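Local coordinates for inactive PncC family protein (Escherichia coli O157:H7, PDB 5KOL) that belongs to the CinA family but probably lacks nicotinamide-nucleotide amidohydrolase activity, its cellular role remaining unknown, at residues Phe65-Thr69 against Asp70-Met74; Leu157-Ala160 against Val161-Ala164. All blocks are in the same frame, centred on the assembly; numbering follows the deposited sequence.

Interaction 1: residues Phe65-Thr69 against Asp70-Met74; sequences FVTFT and DQAKM
T69 and A72 meet where a strand gives way to a helix. The hydroxyl OG1 of T69 takes the backbone N-H of A72 at 3.2 Å, with an N-H...O angle of 160°; T69 is thus the N-cap, its side chain standing in for the carbonyl that a preceding turn would have supplied. The first torsion places OG1 between the residue's own N and C, which brings it close to A72 N. Threonine suits the place because its short hydroxyl reaches this N-H without a flexible chain. The carbonyl of T69 opens the regular helical bonding, accepting from K73 N at 3.1 Å.

K73 then turns back to the strand. Its CG passes 3.4 Å from T69 O and 3.5 Å from T67 OG1, a buried hydroxyl with no hydrogen-bonding partner. The chain runs extended until a bend at chi4 (73°) brings NZ to the carbonyl of T67, 2.8 Å from its O and tilted 26° from the carbonyl plane. Lysine suits the place: a long apolar stem ends in a donor able to serve more than one acceptor. CB of A72 lies 3.9 Å from CB of T67, and a side chain this small allows the helix to lie close to the strand.

Further out, S41 OG hydrogen-bonds both K73 NZ and T67 O, so S41, K73 and T67 share one hydrogen-bonded cluster, while M98 of helix 92-106 covers T67 and K73. G62 of the second subunit packs on A72. The arrangement is a strand-to-helix turn with an N-capped helix, at the end of strand 61-67, outermost within its own chain.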
ATOM      1  N   PHE A  65      -0.861  -3.818   3.324  1.00 23.69           N
ATOM      2  CA  PHE A  65       0.579  -4.009   3.394  1.00 29.20           C
ATOM      3  C   PHE A  65       1.130  -4.150   1.986  1.00 22.89           C
ATOM      4  O   PHE A  65       0.541  -4.853   1.158  1.00 23.57           O
ATOM      5  CB  PHE A  65       0.909  -5.244   4.240  1.00 24.61           C
ATOM      6  CG  PHE A  65       0.346  -5.172   5.629  1.00 27.74           C
ATOM      7  CD1 PHE A  65       0.981  -4.404   6.597  1.00 29.10           C
ATOM      8  CD2 PHE A  65      -0.821  -5.839   5.962  1.00 27.21           C
ATOM      9  CE1 PHE A  65       0.467  -4.313   7.874  1.00 32.09           C
ATOM     10  CE2 PHE A  65      -1.339  -5.758   7.252  1.00 27.43           C
ATOM     11  CZ  PHE A  65      -0.690  -4.990   8.203  1.00 34.53           C
ATOM     12  N   VAL A  66       2.224  -3.449   1.715  1.00 21.11           N
ATOM     13  CA  VAL A  66       2.998  -3.627   0.502  1.00 23.46           C
ATOM     14  C   VAL A  66       4.363  -4.135   0.925  1.00 27.39           C
ATOM     15  O   VAL A  66       5.071  -3.462   1.687  1.00 28.23           O
ATOM     16  CB  VAL A  66       3.105  -2.326  -0.311  1.00 23.90           C
ATOM     17  CG1 VAL A  66       3.960  -2.543  -1.522  1.00 28.40           C
ATOM     18  CG2 VAL A  66       1.694  -1.847  -0.739  1.00 25.79           C
ATOM     19  N   THR A  67       4.733  -5.321   0.446  1.00 24.82           N
ATOM     20  CA  THR A  67       5.993  -5.973   0.844  1.00 28.26           C
ATOM     21  C   THR A  67       6.657  -6.440  -0.444  1.00 27.58           C
ATOM     22  O   THR A  67       6.402  -7.561  -0.901  1.00 23.59           O
ATOM     23  CB  THR A  67       5.746  -7.144   1.803  1.00 26.38           C
ATOM     24  OG1 THR A  67       4.782  -8.019   1.227  1.00 24.92           O
ATOM     25  CG2 THR A  67       5.198  -6.637   3.134  1.00 25.83           C
ATOM     26  N   PHE A  68       7.506  -5.583  -1.011  1.00 26.48           N
ATOM     27  CA  PHE A  68       8.067  -5.799  -2.338  1.00 29.03           C
ATOM     28  C   PHE A  68       9.270  -6.734  -2.335  1.00 29.95           C
ATOM     29  O   PHE A  68       9.595  -7.292  -3.388  1.00 28.70           O
ATOM     30  CB  PHE A  68       8.473  -4.451  -2.960  1.00 26.20           C
ATOM     31  CG  PHE A  68       8.575  -4.472  -4.465  1.00 26.46           C
ATOM     32  CD1 PHE A  68       7.423  -4.419  -5.255  1.00 34.97           C
ATOM     33  CD2 PHE A  68       9.807  -4.539  -5.093  1.00 33.01           C
ATOM     34  CE1 PHE A  68       7.512  -4.441  -6.648  1.00 35.73           C
ATOM     35  CE2 PHE A  68       9.907  -4.560  -6.480  1.00 36.70           C
ATOM     36  CZ  PHE A  68       8.763  -4.508  -7.262  1.00 32.16           C
ATOM     37  N   THR A  69       9.942  -6.914  -1.194  1.00 27.54           N
ATOM     38  CA  THR A  69      11.178  -7.683  -1.135  1.00 31.19           C
ATOM     39  C   THR A  69      11.028  -8.894  -0.219  1.00 30.95           C
ATOM     40  O   THR A  69      10.067  -9.016   0.545  1.00 29.77           O
ATOM     41  CB  THR A  69      12.351  -6.819  -0.647  1.00 27.75           C
ATOM     42  OG1 THR A  69      12.103  -6.422   0.708  1.00 33.63           O
ATOM     43  CG2 THR A  69      12.524  -5.573  -1.531  1.00 31.70           C
ATOM     44  N   ASP A  70      12.014  -9.797  -0.284  1.00 26.91           N
ATOM     45  CA  ASP A  70      11.993 -10.953   0.611  1.00 33.22           C
ATOM     46  C   ASP A  70      12.026 -10.505   2.067  1.00 32.72           C
ATOM     47  O   ASP A  70      11.269 -11.014   2.908  1.00 31.36           O
ATOM     48  CB  ASP A  70      13.175 -11.881   0.313  1.00 32.29           C
ATOM     49  CG  ASP A  70      12.972 -12.717  -0.942  1.00 40.97           C
ATOM     50  OD1 ASP A  70      13.832 -13.580  -1.233  1.00 44.09           O
ATOM     51  OD2 ASP A  70      11.947 -12.529  -1.628  1.00 32.67           O
ATOM     52  N   GLN A  71      12.873  -9.524   2.373  1.00 30.08           N
ATOM     53  CA  GLN A  71      13.030  -9.066   3.752  1.00 34.12           C
ATOM     54  C   GLN A  71      11.751  -8.437   4.271  1.00 31.19           C
ATOM     55  O   GLN A  71      11.386  -8.638   5.434  1.00 28.54           O
ATOM     56  CB  GLN A  71      14.175  -8.055   3.867  1.00 33.79           C
ATOM     57  CG  GLN A  71      15.574  -8.596   3.613  1.00 39.60           C
ATOM     58  CD  GLN A  71      15.728  -9.205   2.224  1.00 48.69           C
ATOM     59  OE1 GLN A  71      16.438 -10.205   2.038  1.00 61.17           O
ATOM     60  NE2 GLN A  71      15.041  -8.621   1.243  1.00 36.34           N
ATOM     61  N   ALA A  72      11.062  -7.655   3.429  1.00 28.00           N
ATOM     62  CA  ALA A  72       9.825  -7.036   3.883  1.00 29.28           C
ATOM     63  C   ALA A  72       8.753  -8.089   4.159  1.00 20.91           C
ATOM     64  O   ALA A  72       8.003  -7.978   5.138  1.00 27.02           O
ATOM     65  CB  ALA A  72       9.345  -5.999   2.857  1.00 31.27           C
ATOM     66  N   LYS A  73       8.660  -9.119   3.309  1.00 22.11           N
ATOM     67  CA  LYS A  73       7.723 -10.202   3.573  1.00 26.02           C
ATOM     68  C   LYS A  73       8.044 -10.895   4.895  1.00 25.29           C
ATOM     69  O   LYS A  73       7.140 -11.227   5.670  1.00 26.01           O
ATOM     70  CB  LYS A  73       7.735 -11.206   2.421  1.00 25.58           C
ATOM     71  CG  LYS A  73       7.115 -10.665   1.097  1.00 24.62           C
ATOM     72  CD  LYS A  73       7.432 -11.574  -0.104  1.00 28.74           C
ATOM     73  CE  LYS A  73       6.824 -11.056  -1.431  1.00 24.87           C
ATOM     74  NZ  LYS A  73       7.574  -9.844  -1.934  1.00 26.79           N
ATOM     75  N   MET A  74       9.329 -11.105   5.170  1.00 24.66           N
ATOM     76  CA  MET A  74       9.734 -11.774   6.407  1.00 26.44           C
ATOM     77  C   MET A  74       9.456 -10.913   7.637  1.00 23.11           C
ATOM     78  O   MET A  74       9.058 -11.432   8.686  1.00 28.75           O
ATOM     79  CB  MET A  74      11.222 -12.120   6.325  1.00 27.42           C
ATOM     80  CG  MET A  74      11.524 -13.108   5.208  1.00 30.44           C
ATOM     81  SD  MET A  74      13.115 -13.913   5.334  1.00 38.93           S
ATOM     82  CE  MET A  74      14.203 -12.656   4.680  1.00 37.16           C
TER

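Interaction 2: residues Leu157-Ala160 against Val161-Ala164; sequences LALA and VRFA
Helix 153-171, the last helix of the chain, is an alpha-helix whose i to i+4 pairing is unbroken from L157 to A164. The carbonyls of L157, A158, L159 and A160 accept in turn from the N-H groups of V161, R162, F163 and A164. The F163 N to L159 O bond is 2.8 Å long, whereas R162 N to A158 O is 3.2 Å but nearly straight, at 173°.

The side chains sort themselves by the face they occupy. On the side turned to the N-terminal segment and helix 18-31, with L12 beside L159 and I18 beside R162, L159 CD2 and R162 NH1 approach to 3.9 Å, a plain van der Waals touch, with the leucine methyl oblique to the guanidinium. The first torsion of R162 sets its stem back along the preceding turn, where CG lies 3.7 Å from A158 O before the chain bends at chi3. Its polar end is held from outside: NE donates to the carbonyl of D16, and NH2 makes a weak hydrogen bond to the carbonyl of A13. Arginine fits here because an aliphatic stem can lie along the helix while several N-H groups reach out to a neighbouring loop.

V161 sits on a buried face, its CG2 3.3 Å from L157 O, and meets L47 and A50 of helix 46-52; a branched, compact side chain fills such a seam well. F163, with CG anti to its backbone N (chi1 177°), carries its ring away from the preceding turn to meet that of F134 on strand 131-138, the planes at about 60°. A160 and A164 touch F134 too, and their single methyls allow the helix to lie close to the sheet. Chemically, then, backbone bonds hold the helix itself, while apolar side chains join it to the sheet and to helix 46-52 and the arginine ties it to the N-terminal segment.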
ATOM      1  N   LEU A 157      -0.663  -6.529 -14.090  1.00 24.40           N
ATOM      2  CA  LEU A 157      -0.932  -6.057 -12.738  1.00 25.18           C
ATOM      3  C   LEU A 157      -2.372  -5.593 -12.585  1.00 31.41           C
ATOM      4  O   LEU A 157      -2.948  -5.716 -11.502  1.00 23.89           O
ATOM      5  CB  LEU A 157       0.019  -4.922 -12.373  1.00 29.45           C
ATOM      6  CG  LEU A 157       1.516  -5.227 -12.365  1.00 33.50           C
ATOM      7  CD1 LEU A 157       2.243  -4.021 -11.801  1.00 32.63           C
ATOM      8  CD2 LEU A 157       1.803  -6.483 -11.547  1.00 28.14           C
ATOM      9  N   ALA A 158      -2.968  -5.056 -13.652  1.00 26.68           N
ATOM     10  CA  ALA A 158      -4.353  -4.612 -13.563  1.00 26.69           C
ATOM     11  C   ALA A 158      -5.295  -5.799 -13.502  1.00 24.46           C
ATOM     12  O   ALA A 158      -6.276  -5.784 -12.747  1.00 26.77           O
ATOM     13  CB  ALA A 158      -4.705  -3.705 -14.752  1.00 31.64           C
ATOM     14  N   LEU A 159      -5.004  -6.845 -14.279  1.00 22.08           N
ATOM     15  CA  LEU A 159      -5.809  -8.057 -14.195  1.00 26.36           C
ATOM     16  C   LEU A 159      -5.674  -8.732 -12.836  1.00 25.77           C
ATOM     17  O   LEU A 159      -6.655  -9.264 -12.307  1.00 27.33           O
ATOM     18  CB  LEU A 159      -5.422  -9.041 -15.288  1.00 26.83           C
ATOM     19  CG  LEU A 159      -5.851  -8.624 -16.683  1.00 30.58           C
ATOM     20  CD1 LEU A 159      -4.873  -9.183 -17.695  1.00 29.30           C
ATOM     21  CD2 LEU A 159      -7.293  -9.085 -16.927  1.00 27.90           C
ATOM     22  N   ALA A 160      -4.463  -8.734 -12.264  1.00 29.30           N
ATOM     23  CA  ALA A 160      -4.278  -9.354 -10.951  1.00 23.22           C
ATOM     24  C   ALA A 160      -5.145  -8.682  -9.897  1.00 22.46           C
ATOM     25  O   ALA A 160      -5.741  -9.360  -9.048  1.00 25.44           O
ATOM     26  CB  ALA A 160      -2.801  -9.295 -10.533  1.00 22.55           C
ATOM     27  N   VAL A 161      -5.195  -7.347  -9.904  1.00 20.19           N
ATOM     28  CA  VAL A 161      -6.015  -6.643  -8.917  1.00 22.40           C
ATOM     29  C   VAL A 161      -7.489  -7.006  -9.106  1.00 24.47           C
ATOM     30  O   VAL A 161      -8.182  -7.363  -8.145  1.00 22.05           O
ATOM     31  CB  VAL A 161      -5.777  -5.118  -8.976  1.00 28.33           C
ATOM     32  CG1 VAL A 161      -6.740  -4.392  -8.015  1.00 25.06           C
ATOM     33  CG2 VAL A 161      -4.293  -4.738  -8.631  1.00 22.88           C
ATOM     34  N   ARG A 162      -7.990  -6.945 -10.350  1.00 25.54           N
ATOM     35  CA  ARG A 162      -9.393  -7.305 -10.591  1.00 24.78           C
ATOM     36  C   ARG A 162      -9.672  -8.756 -10.219  1.00 22.61           C
ATOM     37  O   ARG A 162     -10.720  -9.069  -9.642  1.00 23.83           O
ATOM     38  CB  ARG A 162      -9.775  -7.074 -12.061  1.00 23.91           C
ATOM     39  CG  ARG A 162      -9.961  -5.605 -12.425  1.00 24.91           C
ATOM     40  CD  ARG A 162     -10.071  -5.403 -13.955  1.00 29.20           C
ATOM     41  NE  ARG A 162     -11.252  -6.011 -14.549  1.00 31.65           N
ATOM     42  CZ  ARG A 162     -11.287  -6.491 -15.789  1.00 36.81           C
ATOM     43  NH1 ARG A 162     -10.187  -6.465 -16.547  1.00 34.70           N
ATOM     44  NH2 ARG A 162     -12.407  -7.028 -16.263  1.00 36.43           N
ATOM     45  N   PHE A 163      -8.757  -9.663 -10.563  1.00 21.73           N
ATOM     46  CA  PHE A 163      -8.965 -11.077 -10.254  1.00 24.47           C
ATOM     47  C   PHE A 163      -8.997 -11.320  -8.743  1.00 26.75           C
ATOM     48  O   PHE A 163      -9.827 -12.084  -8.242  1.00 24.93           O
ATOM     49  CB  PHE A 163      -7.861 -11.920 -10.896  1.00 24.96           C
ATOM     50  CG  PHE A 163      -7.965 -13.373 -10.570  1.00 26.93           C
ATOM     51  CD1 PHE A 163      -8.825 -14.187 -11.281  1.00 26.78           C
ATOM     52  CD2 PHE A 163      -7.207 -13.931  -9.541  1.00 24.45           C
ATOM     53  CE1 PHE A 163      -8.953 -15.522 -10.993  1.00 32.89           C
ATOM     54  CE2 PHE A 163      -7.326 -15.278  -9.242  1.00 27.49           C
ATOM     55  CZ  PHE A 163      -8.202 -16.075  -9.958  1.00 29.23           C
ATOM     56  N   ALA A 164      -8.065 -10.703  -8.010  1.00 25.61           N
ATOM     57  CA  ALA A 164      -8.015 -10.864  -6.555  1.00 27.81           C
ATOM     58  C   ALA A 164      -9.353 -10.518  -5.903  1.00 27.00           C
ATOM     59  O   ALA A 164      -9.823 -11.219  -4.991  1.00 25.16           O
ATOM     60  CB  ALA A 164      -6.899  -9.980  -5.982  1.00 22.08           C
TER

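Interaction 1 closes before interaction 2 opens, so the two are in series along the chain. Their centres lie 19 Å apart and their nearest atoms about 7 Å, without touching. Both belong to one alpha/beta unit built on a mixed five-stranded sheet, but to different parts of it: residues 65-74 carry strand 61-67, outermost within its own chain, into helix 70-76, whereas residues 157-164 lie in helix 153-171 and pack on strand 131-138. Only interaction 1 meets the second subunit, where F65 and V66 pair antiparallel with a strand of that chain and continue the sheet across the interface. Interaction 2 is confined to its own subunit, joining the C-terminal helix to the sheet.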